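PDB 1QE0: histidine--tRNA ligase, which attaches L-histidine to its cognate tRNA(His) at the expense of ATP, releasing AMP and diphosphate, and works as a homodimeric class II aminoacyl-tRNA synthetase. Local coordinates for residues N125-E130 and F306-E311; E80-V85 and L104-P109; L330-V335 and F382-G387; N394-K399 and E407-D412. All blocks are in the same frame, centred on the assembly; numbering follows the deposited sequence.

In the fold
The four contacts fall into two clusters, one in each of two domains, catalytic and anticodon-binding. Contacts 1 and 2, with centres about 8 Å apart, belong to the catalytic domain: strand 123-132, gripped by strand 302-309 in contact 1, is also the sheet neighbour of strand 102-111 from contact 2. This is the largely antiparallel sheet on which class II synthetases build their active site, here without ligands. Contacts 3 and 4, about 11 Å apart between centres, share the sheet of the anticodon-binding domain, where strands 382-386 and 396-400 are neighbours. Between contacts 1 and 3 the centres are about 42 Å apart and the nearest atoms about 23 Å.

Contact 1 of 4, residues N125-E130 and F306-E311; sequences NQFGVE and FALSIE
Phe127 and Leu308 form the hydrogen-bonded pair at the middle of this antiparallel ladder, each backbone N donating to the other's O: Phe127 N to Leu308 O at 2.7 Å and Leu308 N to Phe127 O also at 2.7 Å. Their side chains leave the sheet on the same face and run side by side, with Leu308 CD2 resting 3.6 Å from Phe127 CB. Val129 and Phe306 make the next hydrogen-bonded pair on that face. With its CG between the backbone N and the carbonyl carbon (chi1 62°), Phe306 turns its ring back across the valine. Val129 CG2 lies 3.5 Å from Phe306 CE2 while Val129 CG1 approaches Phe306 CZ, the two methyls meeting the CE2-CZ part of the ring obliquely. At the other end the ladder runs into a helix. Ile310 N points almost straight at Asn125 O, 3.1 Å away, with an N-H...O angle of 175°. Glu311, bent at chi2, brings OE2 to 3.0 Å from Asn125 N, and the N-H comes to OE2 on its syn side, 27° out of the carboxylate plane. Further out, Ser309 OG caps Arg312 N, helix 137-153 covers Phe306 and Val129 through Met146, and Gln126, on the opposite face, sends OE1 to Gly81 N. Pairing the second strand of motif 2 with the strand-helix unit of motif 3 is characteristic of class II synthetases. The chemistry implies a continuous grip: backbone bonds along the strands pass into a carboxylate that takes the N-H of Asn125, beside the start of the helix.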
loop_
_atom_site.group_PDB
_atom_site.type_symbol
_atom_site.label_atom_id
_atom_site.label_comp_id
_atom_site.label_asym_id
_atom_site.label_seq_id
_atom_site.Cartn_x
_atom_site.Cartn_y
_atom_site.Cartn_z
ATOM N N ASN A 125 1.576 -0.305 -11.124
ATOM C CA ASN A 125 0.962 -0.653 -9.856
ATOM C C ASN A 125 -0.533 -0.849 -9.898
ATOM O O ASN A 125 -1.274 0.131 -9.811
ATOM C CB ASN A 125 1.265 0.431 -8.819
ATOM C CG ASN A 125 2.477 0.118 -7.956
ATOM O OD1 ASN A 125 3.523 -0.335 -8.430
ATOM N ND2 ASN A 125 2.343 0.388 -6.678
ATOM N N GLN A 126 -0.983 -2.099 -9.935
ATOM C CA GLN A 126 -2.418 -2.364 -9.950
ATOM C C GLN A 126 -2.980 -2.737 -8.576
ATOM O O GLN A 126 -2.295 -3.332 -7.725
ATOM C CB GLN A 126 -2.808 -3.408 -11.023
ATOM C CG GLN A 126 -2.702 -4.880 -10.624
ATOM C CD GLN A 126 -3.326 -5.853 -11.650
ATOM O OE1 GLN A 126 -3.547 -7.041 -11.345
ATOM N NE2 GLN A 126 -3.617 -5.355 -12.861
ATOM N N PHE A 127 -4.212 -2.304 -8.355
ATOM C CA PHE A 127 -4.961 -2.545 -7.124
ATOM C C PHE A 127 -6.145 -3.392 -7.570
ATOM O O PHE A 127 -6.599 -3.235 -8.695
ATOM C CB PHE A 127 -5.458 -1.198 -6.570
ATOM C CG PHE A 127 -6.414 -1.320 -5.408
ATOM C CD1 PHE A 127 -5.959 -1.205 -4.088
ATOM C CD2 PHE A 127 -7.773 -1.542 -5.627
ATOM C CE1 PHE A 127 -6.846 -1.317 -3.015
ATOM C CE2 PHE A 127 -8.670 -1.652 -4.560
ATOM C CZ PHE A 127 -8.202 -1.539 -3.259
ATOM N N GLY A 128 -6.628 -4.299 -6.731
ATOM C CA GLY A 128 -7.772 -5.126 -7.108
ATOM C C GLY A 128 -8.471 -5.850 -5.953
ATOM O O GLY A 128 -7.926 -5.921 -4.833
ATOM N N VAL A 129 -9.704 -6.305 -6.175
ATOM C CA VAL A 129 -10.428 -7.067 -5.161
ATOM C C VAL A 129 -10.936 -8.348 -5.784
ATOM O O VAL A 129 -11.108 -8.426 -6.989
ATOM C CB VAL A 129 -11.634 -6.344 -4.553
ATOM C CG1 VAL A 129 -11.333 -4.912 -4.390
ATOM C CG2 VAL A 129 -12.921 -6.625 -5.341
ATOM N N GLU A 130 -11.177 -9.347 -4.949
ATOM C CA GLU A 130 -11.680 -10.644 -5.387
ATOM C C GLU A 130 -12.598 -11.146 -4.307
ATOM O O GLU A 130 -12.210 -11.187 -3.144
ATOM C CB GLU A 130 -10.565 -11.678 -5.478
ATOM C CG GLU A 130 -9.502 -11.421 -6.485
ATOM C CD GLU A 130 -10.004 -11.602 -7.873
ATOM O OE1 GLU A 130 -9.440 -10.953 -8.788
ATOM O OE2 GLU A 130 -10.962 -12.391 -8.041
ATOM N N PHE A 306 -12.144 -7.243 -9.782
ATOM C CA PHE A 306 -11.822 -6.207 -10.724
ATOM C C PHE A 306 -10.399 -5.808 -10.410
ATOM O O PHE A 306 -9.833 -6.314 -9.434
ATOM C CB PHE A 306 -12.780 -5.012 -10.604
ATOM C CG PHE A 306 -12.762 -4.296 -9.264
ATOM C CD1 PHE A 306 -11.820 -3.332 -8.987
ATOM C CD2 PHE A 306 -13.756 -4.501 -8.345
ATOM C CE1 PHE A 306 -11.878 -2.588 -7.823
ATOM C CE2 PHE A 306 -13.824 -3.762 -7.178
ATOM C CZ PHE A 306 -12.899 -2.814 -6.919
ATOM N N ALA A 307 -9.802 -4.970 -11.258
ATOM C CA ALA A 307 -8.436 -4.480 -11.067
ATOM C C ALA A 307 -8.481 -3.066 -11.534
ATOM O O ALA A 307 -9.227 -2.746 -12.432
ATOM C CB ALA A 307 -7.461 -5.247 -11.875
ATOM N N LEU A 308 -7.535 -2.280 -11.071
ATOM C CA LEU A 308 -7.533 -0.871 -11.338
ATOM C C LEU A 308 -6.094 -0.442 -11.209
ATOM O O LEU A 308 -5.331 -1.063 -10.468
ATOM C CB LEU A 308 -8.422 -0.279 -10.248
ATOM C CG LEU A 308 -8.401 1.028 -9.464
ATOM C CD1 LEU A 308 -9.544 0.919 -8.508
ATOM C CD2 LEU A 308 -7.134 1.271 -8.671
ATOM N N SER A 309 -5.698 0.567 -11.976
ATOM C CA SER A 309 -4.324 1.077 -11.957
ATOM C C SER A 309 -4.265 2.358 -11.181
ATOM O O SER A 309 -5.044 3.276 -11.467
ATOM C CB SER A 309 -3.852 1.353 -13.383
ATOM O OG SER A 309 -2.697 2.171 -13.405
ATOM N N ILE A 310 -3.320 2.448 -10.249
ATOM C CA ILE A 310 -3.175 3.668 -9.456
ATOM C C ILE A 310 -2.624 4.787 -10.343
ATOM O O ILE A 310 -3.018 5.966 -10.243
ATOM C CB ILE A 310 -2.269 3.467 -8.240
ATOM C CG1 ILE A 310 -2.880 2.422 -7.291
ATOM C CG2 ILE A 310 -2.090 4.804 -7.497
ATOM C CD1 ILE A 310 -4.130 2.896 -6.624
ATOM N N GLU A 311 -1.787 4.401 -11.290
ATOM C CA GLU A 311 -1.259 5.404 -12.179
ATOM C C GLU A 311 -2.366 6.102 -12.931
ATOM O O GLU A 311 -2.466 7.327 -12.876
ATOM C CB GLU A 311 -0.228 4.811 -13.098
ATOM C CG GLU A 311 1.053 4.552 -12.334
ATOM C CD GLU A 311 1.483 3.111 -12.368
ATOM O OE1 GLU A 311 2.704 2.869 -12.384
ATOM O OE2 GLU A 311 0.609 2.229 -12.392
#

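Contact 2 of 4, residues E80-V85 and L104-P109; sequences EGTAAV and LYYNGP
Gly81 CA sits over one face of the Tyr106 ring, a CH-pi contact in which CA lies 4.2 Å from the ring centroid and 26° off the ring normal. The tyrosine reaches it because CG stands between the backbone N and the carbonyl carbon (chi1 60°), carrying the ring off the strand toward the start of the helix. The apolar side-chain contacts come from Val85, one helical turn further on. Its two methyls divide the work: CG2 meets Tyr106 CD1 at 3.6 Å, approaching the ring obliquely, whereas CG1 meets Leu104 CD1 at 3.5 Å, the valine and leucine sliding past each other in opposite directions. Polar bonds act within the loop-helix segment itself. Glu80, whose CB points away from the strand, caps the helix start: Ala83 N donates to the syn lone pair of Glu80 OE2 at 3.1 Å, and Thr82 N adds a weak bond to Glu80 OE1. Val85 N in turn donates to Gly81 O at 3.1 Å, so the glycine over the ring is also tied to the first helical turn. Helix 82-91 packs on one face of strand 102-111, the first strand of motif 2. Tyr105 faces the other way, toward helix 13-33, where its OH bonds Asp27. Strands 36-37 and 123-132 flank strand 102-111, and Pro13 of the second subunit touches Leu104.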
loop_
_atom_site.group_PDB
_atom_site.type_symbol
_atom_site.label_atom_id
_atom_site.label_comp_id
_atom_site.label_asym_id
_atom_site.label_seq_id
_atom_site.Cartn_x
_atom_site.Cartn_y
_atom_site.Cartn_z
ATOM N N GLU A 80 -0.039 -9.846 -13.151
ATOM C CA GLU A 80 -1.323 -9.432 -12.564
ATOM C C GLU A 80 -1.582 -10.188 -11.267
ATOM O O GLU A 80 -1.100 -11.309 -11.109
ATOM C CB GLU A 80 -2.459 -9.687 -13.546
ATOM C CG GLU A 80 -2.553 -11.086 -14.044
ATOM C CD GLU A 80 -3.324 -11.999 -13.137
ATOM O OE1 GLU A 80 -4.567 -11.929 -13.101
ATOM O OE2 GLU A 80 -2.679 -12.833 -12.487
ATOM N N GLY A 81 -2.422 -9.643 -10.390
ATOM C CA GLY A 81 -2.655 -10.292 -9.114
ATOM C C GLY A 81 -3.757 -11.323 -8.919
ATOM O O GLY A 81 -3.908 -11.847 -7.811
ATOM N N THR A 82 -4.523 -11.671 -9.941
ATOM C CA THR A 82 -5.592 -12.630 -9.723
ATOM C C THR A 82 -5.143 -14.078 -9.534
ATOM O O THR A 82 -5.574 -14.751 -8.605
ATOM C CB THR A 82 -6.583 -12.559 -10.832
ATOM O OG1 THR A 82 -6.805 -11.186 -11.150
ATOM C CG2 THR A 82 -7.880 -13.208 -10.403
ATOM N N ALA A 83 -4.267 -14.546 -10.406
ATOM C CA ALA A 83 -3.765 -15.899 -10.337
ATOM C C ALA A 83 -3.070 -16.152 -9.028
ATOM O O ALA A 83 -3.145 -17.251 -8.495
ATOM C CB ALA A 83 -2.829 -16.144 -11.454
ATOM N N ALA A 84 -2.345 -15.151 -8.532
ATOM C CA ALA A 84 -1.645 -15.283 -7.248
ATOM C C ALA A 84 -2.637 -15.256 -6.090
ATOM O O ALA A 84 -2.465 -15.981 -5.121
ATOM C CB ALA A 84 -0.629 -14.228 -7.088
ATOM N N VAL A 85 -3.688 -14.447 -6.174
ATOM C CA VAL A 85 -4.663 -14.486 -5.095
ATOM C C VAL A 85 -5.272 -15.896 -5.132
ATOM O O VAL A 85 -5.442 -16.520 -4.099
ATOM C CB VAL A 85 -5.763 -13.398 -5.225
ATOM C CG1 VAL A 85 -6.898 -13.656 -4.231
ATOM C CG2 VAL A 85 -5.184 -12.045 -4.914
ATOM N N LEU A 104 -11.123 -10.517 -0.546
ATOM C CA LEU A 104 -9.723 -10.079 -0.454
ATOM C C LEU A 104 -9.343 -8.960 -1.440
ATOM O O LEU A 104 -9.897 -8.891 -2.544
ATOM C CB LEU A 104 -8.824 -11.263 -0.800
ATOM C CG LEU A 104 -8.721 -12.572 -0.015
ATOM C CD1 LEU A 104 -7.979 -13.603 -0.878
ATOM C CD2 LEU A 104 -8.020 -12.374 1.294
ATOM N N TYR A 105 -8.360 -8.138 -1.079
ATOM C CA TYR A 105 -7.887 -7.081 -1.965
ATOM C C TYR A 105 -6.380 -6.996 -1.938
ATOM O O TYR A 105 -5.732 -7.506 -1.013
ATOM C CB TYR A 105 -8.490 -5.715 -1.618
ATOM C CG TYR A 105 -7.823 -4.911 -0.520
ATOM C CD1 TYR A 105 -6.773 -4.044 -0.781
ATOM C CD2 TYR A 105 -8.301 -4.972 0.769
ATOM C CE1 TYR A 105 -6.233 -3.261 0.218
ATOM C CE2 TYR A 105 -7.763 -4.202 1.780
ATOM C CZ TYR A 105 -6.744 -3.353 1.508
ATOM O OH TYR A 105 -6.267 -2.599 2.558
ATOM N N TYR A 106 -5.810 -6.394 -2.977
ATOM C CA TYR A 106 -4.364 -6.261 -3.057
ATOM C C TYR A 106 -4.019 -4.941 -3.678
ATOM O O TYR A 106 -4.898 -4.227 -4.134
ATOM C CB TYR A 106 -3.760 -7.409 -3.847
ATOM C CG TYR A 106 -4.251 -7.525 -5.244
ATOM C CD1 TYR A 106 -5.174 -8.507 -5.595
ATOM C CD2 TYR A 106 -3.820 -6.639 -6.222
ATOM C CE1 TYR A 106 -5.661 -8.596 -6.891
ATOM C CE2 TYR A 106 -4.301 -6.716 -7.526
ATOM C CZ TYR A 106 -5.220 -7.687 -7.854
ATOM O OH TYR A 106 -5.712 -7.723 -9.134
ATOM N N ASN A 107 -2.740 -4.611 -3.680
ATOM C CA ASN A 107 -2.261 -3.353 -4.249
ATOM C C ASN A 107 -0.727 -3.435 -4.306
ATOM O O ASN A 107 -0.080 -3.483 -3.262
ATOM C CB ASN A 107 -2.692 -2.197 -3.332
ATOM C CG ASN A 107 -2.343 -0.816 -3.893
ATOM O OD1 ASN A 107 -1.506 -0.658 -4.773
ATOM N ND2 ASN A 107 -2.992 0.189 -3.364
ATOM N N GLY A 108 -0.148 -3.509 -5.501
ATOM C CA GLY A 108 1.296 -3.574 -5.594
ATOM C C GLY A 108 1.738 -3.547 -7.030
ATOM O O GLY A 108 0.914 -3.496 -7.931
ATOM N N PRO A 109 3.038 -3.537 -7.294
ATOM C CA PRO A 109 3.541 -3.516 -8.666
ATOM C C PRO A 109 3.380 -4.821 -9.407
ATOM O O PRO A 109 3.667 -5.891 -8.856
ATOM C CB PRO A 109 5.021 -3.208 -8.473
ATOM C CG PRO A 109 5.304 -3.817 -7.154
ATOM C CD PRO A 109 4.136 -3.321 -6.349
#

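Contact 3 of 4, residues L330-V335 and F382-G387; sequences LDLFIV and FTIVIG
Strands 332-335 and 382-386 run parallel, their axes 20° apart, pairing Leu332 with Phe382 through Val335 with Val385. Backbone bonds run from Phe333 N to Phe382 O, from Ile384 N to Phe333 O and, at 2.7 Å, from Val335 N to Ile384 O. They are neighbouring parallel strands of the anticodon-binding domain, an alpha/beta fold whose order 2-1-3 in this part of the sheet comes from beta-alpha-beta crossovers. Leu332, Ile334, Ile384 and Phe382 share one face, where Phe418 packs edge-to-face on Phe382. Ile384 carries CG1 between its backbone N and carbonyl carbon (chi1 62°), which places the branch between two residues of the partner strand: Leu332 CD2 meets Ile384 CG1 at 3.8 Å, the two chains crossing at about a right angle, while Ile334 lies alongside with CG1 3.9 Å from Ile384 CD1. Ile386 extends the row, its CD1 being 3.8 Å from Ile334 CG2. Helix 338-353 covers this face through Leu348, Leu349 and Leu352. On the reverse face Phe333, Thr383 and Val335 pack against helix 368-377, and the methyls of Val335 and Val385 run side by side. At the N-terminal end of strand 382-386, Phe382 N donates to Asp331 O from above the carbonyl plane. Asp331 O also lies at the edge of the Phe382 ring, in its plane, 3.5 Å from Phe382 CD2.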
loop_
_atom_site.group_PDB
_atom_site.type_symbol
_atom_site.label_atom_id
_atom_site.label_comp_id
_atom_site.label_asym_id
_atom_site.label_seq_id
_atom_site.Cartn_x
_atom_site.Cartn_y
_atom_site.Cartn_z
ATOM N N LEU A 330 5.994 21.369 6.754
ATOM C CA LEU A 330 6.669 21.253 8.034
ATOM C C LEU A 330 5.953 22.216 8.978
ATOM O O LEU A 330 5.629 23.326 8.588
ATOM C CB LEU A 330 8.117 21.712 7.882
ATOM C CG LEU A 330 9.219 21.096 8.732
ATOM C CD1 LEU A 330 9.280 19.602 8.489
ATOM C CD2 LEU A 330 10.537 21.700 8.352
ATOM N N ASP A 331 5.695 21.808 10.208
ATOM C CA ASP A 331 5.049 22.694 11.178
ATOM C C ASP A 331 5.941 23.792 11.730
ATOM O O ASP A 331 5.480 24.879 11.933
ATOM C CB ASP A 331 4.563 21.926 12.393
ATOM C CG ASP A 331 3.182 21.446 12.247
ATOM O OD1 ASP A 331 3.025 20.250 11.921
ATOM O OD2 ASP A 331 2.258 22.262 12.485
ATOM N N LEU A 332 7.215 23.510 11.975
ATOM C CA LEU A 332 8.096 24.486 12.578
ATOM C C LEU A 332 9.504 24.336 12.102
ATOM O O LEU A 332 10.048 23.236 12.194
ATOM C CB LEU A 332 8.150 24.228 14.077
ATOM C CG LEU A 332 8.462 25.357 15.062
ATOM C CD1 LEU A 332 9.107 24.753 16.290
ATOM C CD2 LEU A 332 9.357 26.432 14.461
ATOM N N PHE A 333 10.102 25.416 11.598
ATOM C CA PHE A 333 11.500 25.339 11.215
ATOM C C PHE A 333 12.295 26.186 12.221
ATOM O O PHE A 333 11.909 27.332 12.531
ATOM C CB PHE A 333 11.749 25.761 9.782
ATOM C CG PHE A 333 13.147 25.435 9.302
ATOM C CD1 PHE A 333 13.410 24.226 8.707
ATOM C CD2 PHE A 333 14.193 26.346 9.451
ATOM C CE1 PHE A 333 14.680 23.925 8.266
ATOM C CE2 PHE A 333 15.480 26.044 9.005
ATOM C CZ PHE A 333 15.726 24.833 8.410
ATOM N N ILE A 334 13.326 25.573 12.804
ATOM C CA ILE A 334 14.165 26.219 13.810
ATOM C C ILE A 334 15.433 26.843 13.226
ATOM O O ILE A 334 16.270 26.138 12.639
ATOM C CB ILE A 334 14.522 25.212 14.912
ATOM C CG1 ILE A 334 13.237 24.736 15.598
ATOM C CG2 ILE A 334 15.432 25.823 15.929
ATOM C CD1 ILE A 334 13.447 23.563 16.501
ATOM N N VAL A 335 15.504 28.177 13.345
ATOM C CA VAL A 335 16.612 29.009 12.888
ATOM C C VAL A 335 17.412 29.313 14.133
ATOM O O VAL A 335 16.858 29.865 15.084
ATOM C CB VAL A 335 16.097 30.335 12.368
ATOM C CG1 VAL A 335 17.271 31.254 12.018
ATOM C CG2 VAL A 335 15.173 30.103 11.185
ATOM N N PHE A 382 5.408 27.750 10.464
ATOM C CA PHE A 382 5.950 28.718 11.412
ATOM C C PHE A 382 7.439 28.647 11.445
ATOM O O PHE A 382 8.021 27.694 10.937
ATOM C CB PHE A 382 5.427 28.460 12.806
ATOM C CG PHE A 382 3.964 28.504 12.881
ATOM C CD1 PHE A 382 3.325 29.644 13.304
ATOM C CD2 PHE A 382 3.218 27.436 12.436
ATOM C CE1 PHE A 382 1.942 29.722 13.273
ATOM C CE2 PHE A 382 1.851 27.502 12.397
ATOM C CZ PHE A 382 1.206 28.651 12.817
ATOM N N THR A 383 8.046 29.626 12.104
ATOM C CA THR A 383 9.485 29.717 12.218
ATOM C C THR A 383 9.846 30.311 13.569
ATOM O O THR A 383 9.000 30.878 14.260
ATOM C CB THR A 383 10.026 30.590 11.079
ATOM O OG1 THR A 383 10.393 29.763 9.974
ATOM C CG2 THR A 383 11.202 31.406 11.487
ATOM N N ILE A 384 11.068 30.028 14.010
ATOM C CA ILE A 384 11.608 30.597 15.242
ATOM C C ILE A 384 13.124 30.747 15.043
ATOM O O ILE A 384 13.739 29.955 14.299
ATOM C CB ILE A 384 11.328 29.765 16.514
ATOM C CG1 ILE A 384 11.962 28.408 16.418
ATOM C CG2 ILE A 384 9.870 29.670 16.803
ATOM C CD1 ILE A 384 11.880 27.694 17.719
ATOM N N VAL A 385 13.693 31.820 15.611
ATOM C CA VAL A 385 15.132 32.103 15.525
ATOM C C VAL A 385 15.639 32.085 16.946
ATOM O O VAL A 385 15.305 32.987 17.709
ATOM C CB VAL A 385 15.414 33.501 14.955
ATOM C CG1 VAL A 385 16.936 33.747 14.887
ATOM C CG2 VAL A 385 14.768 33.672 13.562
ATOM N N ILE A 386 16.336 31.015 17.334
ATOM C CA ILE A 386 16.863 30.883 18.688
ATOM C C ILE A 386 18.280 31.388 18.684
ATOM O O ILE A 386 19.103 30.938 17.892
ATOM C CB ILE A 386 16.897 29.428 19.187
ATOM C CG1 ILE A 386 15.532 28.767 19.069
ATOM C CG2 ILE A 386 17.275 29.396 20.649
ATOM C CD1 ILE A 386 15.565 27.320 19.431
ATOM N N GLY A 387 18.538 32.338 19.568
ATOM C CA GLY A 387 19.852 32.933 19.705
ATOM C C GLY A 387 20.094 33.003 21.193
ATOM O O GLY A 387 19.191 32.716 21.961
#

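Contact 4 of 4, residues N394-K399 and E407-D412; sequences NKIDVK and ETIELD
A beta hairpin closes one side of the anticodon-binding domain's sheet, and Ile396 and Ile409 face each other across its two strands, 396-400 and 406-409, the latter outermost in this chain's sheet. Two backbone bonds join the pair, Ile396 N to Ile409 O at 2.8 Å and Ile409 N to Ile396 O at 2.9 Å. Their side chains point the same way, with Ile396 CD1 3.4 Å from Ile409 CG1, and both reach Leu414 of helix 413-419. Leu411 crosses Ile396 at about a right angle, its CG 3.9 Å from Ile396 CG1. The other face is polar: Thr408 OG1 donates weakly to Asp397 OD1, the two side chains running in parallel. Just before the first strand and just past the second, Asn394, in a left-handed backbone conformation after helix 388-393, ties the hairpin to the residues that precede helix 413-419. Its CG is anti to the backbone N (chi1 179°), carrying the amide toward Glu410 and Asp412. ND2 makes weak bonds to both carboxylates, Glu410 OE1 and Asp412 OD1, whose planes stand steeply to the amide. On the amide's other branch, Asp412 N donates to Asn394 OD1 at 3.2 Å, in the carbonyl plane and on a lone pair.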
loop_
_atom_site.group_PDB
_atom_site.type_symbol
_atom_site.label_atom_id
_atom_site.label_comp_id
_atom_site.label_asym_id
_atom_site.label_seq_id
_atom_site.Cartn_x
_atom_site.Cartn_y
_atom_site.Cartn_z
ATOM N N ASN A 394 14.237 33.269 28.027
ATOM C CA ASN A 394 13.310 32.138 27.930
ATOM C C ASN A 394 12.029 32.620 27.251
ATOM O O ASN A 394 10.931 32.497 27.789
ATOM C CB ASN A 394 12.990 31.529 29.297
ATOM C CG ASN A 394 11.989 30.350 29.218
ATOM O OD1 ASN A 394 12.001 29.551 28.279
ATOM N ND2 ASN A 394 11.119 30.257 30.206
ATOM N N LYS A 395 12.166 33.168 26.055
ATOM C CA LYS A 395 11.013 33.657 25.329
ATOM C C LYS A 395 11.420 33.908 23.892
ATOM O O LYS A 395 12.481 34.486 23.642
ATOM C CB LYS A 395 10.516 34.954 25.952
ATOM C CG LYS A 395 11.561 36.033 25.914
ATOM C CD LYS A 395 11.140 37.175 25.030
ATOM C CE LYS A 395 10.297 38.184 25.795
ATOM N NZ LYS A 395 9.082 37.601 26.364
ATOM N N ILE A 396 10.610 33.412 22.956
ATOM C CA ILE A 396 10.851 33.601 21.522
ATOM C C ILE A 396 9.584 34.085 20.842
ATOM O O ILE A 396 8.484 34.006 21.391
ATOM C CB ILE A 396 11.324 32.307 20.761
ATOM C CG1 ILE A 396 10.724 31.040 21.357
ATOM C CG2 ILE A 396 12.810 32.241 20.670
ATOM C CD1 ILE A 396 9.245 30.884 21.067
ATOM N N ASP A 397 9.774 34.646 19.662
ATOM C CA ASP A 397 8.678 35.120 18.862
ATOM C C ASP A 397 8.474 34.042 17.818
ATOM O O ASP A 397 9.405 33.667 17.106
ATOM C CB ASP A 397 9.037 36.457 18.191
ATOM C CG ASP A 397 8.875 37.652 19.126
ATOM O OD1 ASP A 397 8.114 38.600 18.793
ATOM O OD2 ASP A 397 9.496 37.632 20.207
ATOM N N VAL A 398 7.287 33.470 17.818
ATOM C CA VAL A 398 6.907 32.446 16.863
ATOM C C VAL A 398 6.191 33.136 15.688
ATOM O O VAL A 398 5.023 33.527 15.801
ATOM C CB VAL A 398 5.975 31.444 17.529
ATOM C CG1 VAL A 398 5.696 30.283 16.584
ATOM C CG2 VAL A 398 6.586 30.961 18.834
ATOM N N LYS A 399 6.903 33.322 14.579
ATOM C CA LYS A 399 6.341 34.001 13.422
ATOM C C LYS A 399 5.570 33.093 12.488
ATOM O O LYS A 399 6.135 32.128 11.967
ATOM C CB LYS A 399 7.448 34.693 12.616
ATOM C CG LYS A 399 6.955 35.358 11.322
ATOM C CD LYS A 399 8.104 35.770 10.389
ATOM C CE LYS A 399 7.629 36.331 9.017
ATOM N NZ LYS A 399 6.964 37.696 9.054
ATOM N N GLU A 407 4.276 35.828 17.458
ATOM C CA GLU A 407 3.615 35.640 18.742
ATOM C C GLU A 407 4.724 35.326 19.692
ATOM O O GLU A 407 5.534 34.470 19.404
ATOM C CB GLU A 407 2.597 34.516 18.713
ATOM C CG GLU A 407 1.325 34.995 18.099
ATOM C CD GLU A 407 0.096 34.858 18.968
ATOM O OE1 GLU A 407 -0.386 33.724 19.101
ATOM O OE2 GLU A 407 -0.445 35.871 19.453
ATOM N N THR A 408 4.819 36.077 20.783
ATOM C CA THR A 408 5.877 35.878 21.770
ATOM C C THR A 408 5.429 34.920 22.868
ATOM O O THR A 408 4.396 35.149 23.506
ATOM C CB THR A 408 6.241 37.196 22.427
ATOM O OG1 THR A 408 6.359 38.203 21.427
ATOM C CG2 THR A 408 7.561 37.072 23.137
ATOM N N ILE A 409 6.186 33.843 23.082
ATOM C CA ILE A 409 5.847 32.882 24.130
ATOM C C ILE A 409 7.145 32.525 24.821
ATOM O O ILE A 409 8.212 32.916 24.340
ATOM C CB ILE A 409 5.210 31.590 23.567
ATOM C CG1 ILE A 409 6.208 30.843 22.688
ATOM C CG2 ILE A 409 3.939 31.910 22.801
ATOM C CD1 ILE A 409 5.764 29.447 22.368
ATOM N N GLU A 410 7.068 31.855 25.974
ATOM C CA GLU A 410 8.289 31.434 26.668
ATOM C C GLU A 410 8.860 30.183 25.934
ATOM O O GLU A 410 8.092 29.385 25.375
ATOM C CB GLU A 410 8.019 31.149 28.153
ATOM C CG GLU A 410 7.221 29.899 28.426
ATOM C CD GLU A 410 7.014 29.625 29.923
ATOM O OE1 GLU A 410 7.996 29.212 30.596
ATOM O OE2 GLU A 410 5.856 29.803 30.410
ATOM N N LEU A 411 10.176 30.010 25.965
ATOM C CA LEU A 411 10.793 28.887 25.270
ATOM C C LEU A 411 10.222 27.567 25.720
ATOM O O LEU A 411 9.959 26.714 24.870
ATOM C CB LEU A 411 12.310 28.941 25.345
ATOM C CG LEU A 411 12.973 29.283 24.019
ATOM C CD1 LEU A 411 14.275 29.933 24.273
ATOM C CD2 LEU A 411 13.189 28.052 23.220
ATOM N N ASP A 412 9.976 27.401 27.012
ATOM C CA ASP A 412 9.375 26.161 27.494
ATOM C C ASP A 412 8.073 25.816 26.790
ATOM O O ASP A 412 7.828 24.641 26.433
ATOM C CB ASP A 412 9.059 26.241 28.986
ATOM C CG ASP A 412 10.294 26.067 29.841
ATOM O OD1 ASP A 412 10.841 27.058 30.332
ATOM O OD2 ASP A 412 10.734 24.935 30.020
#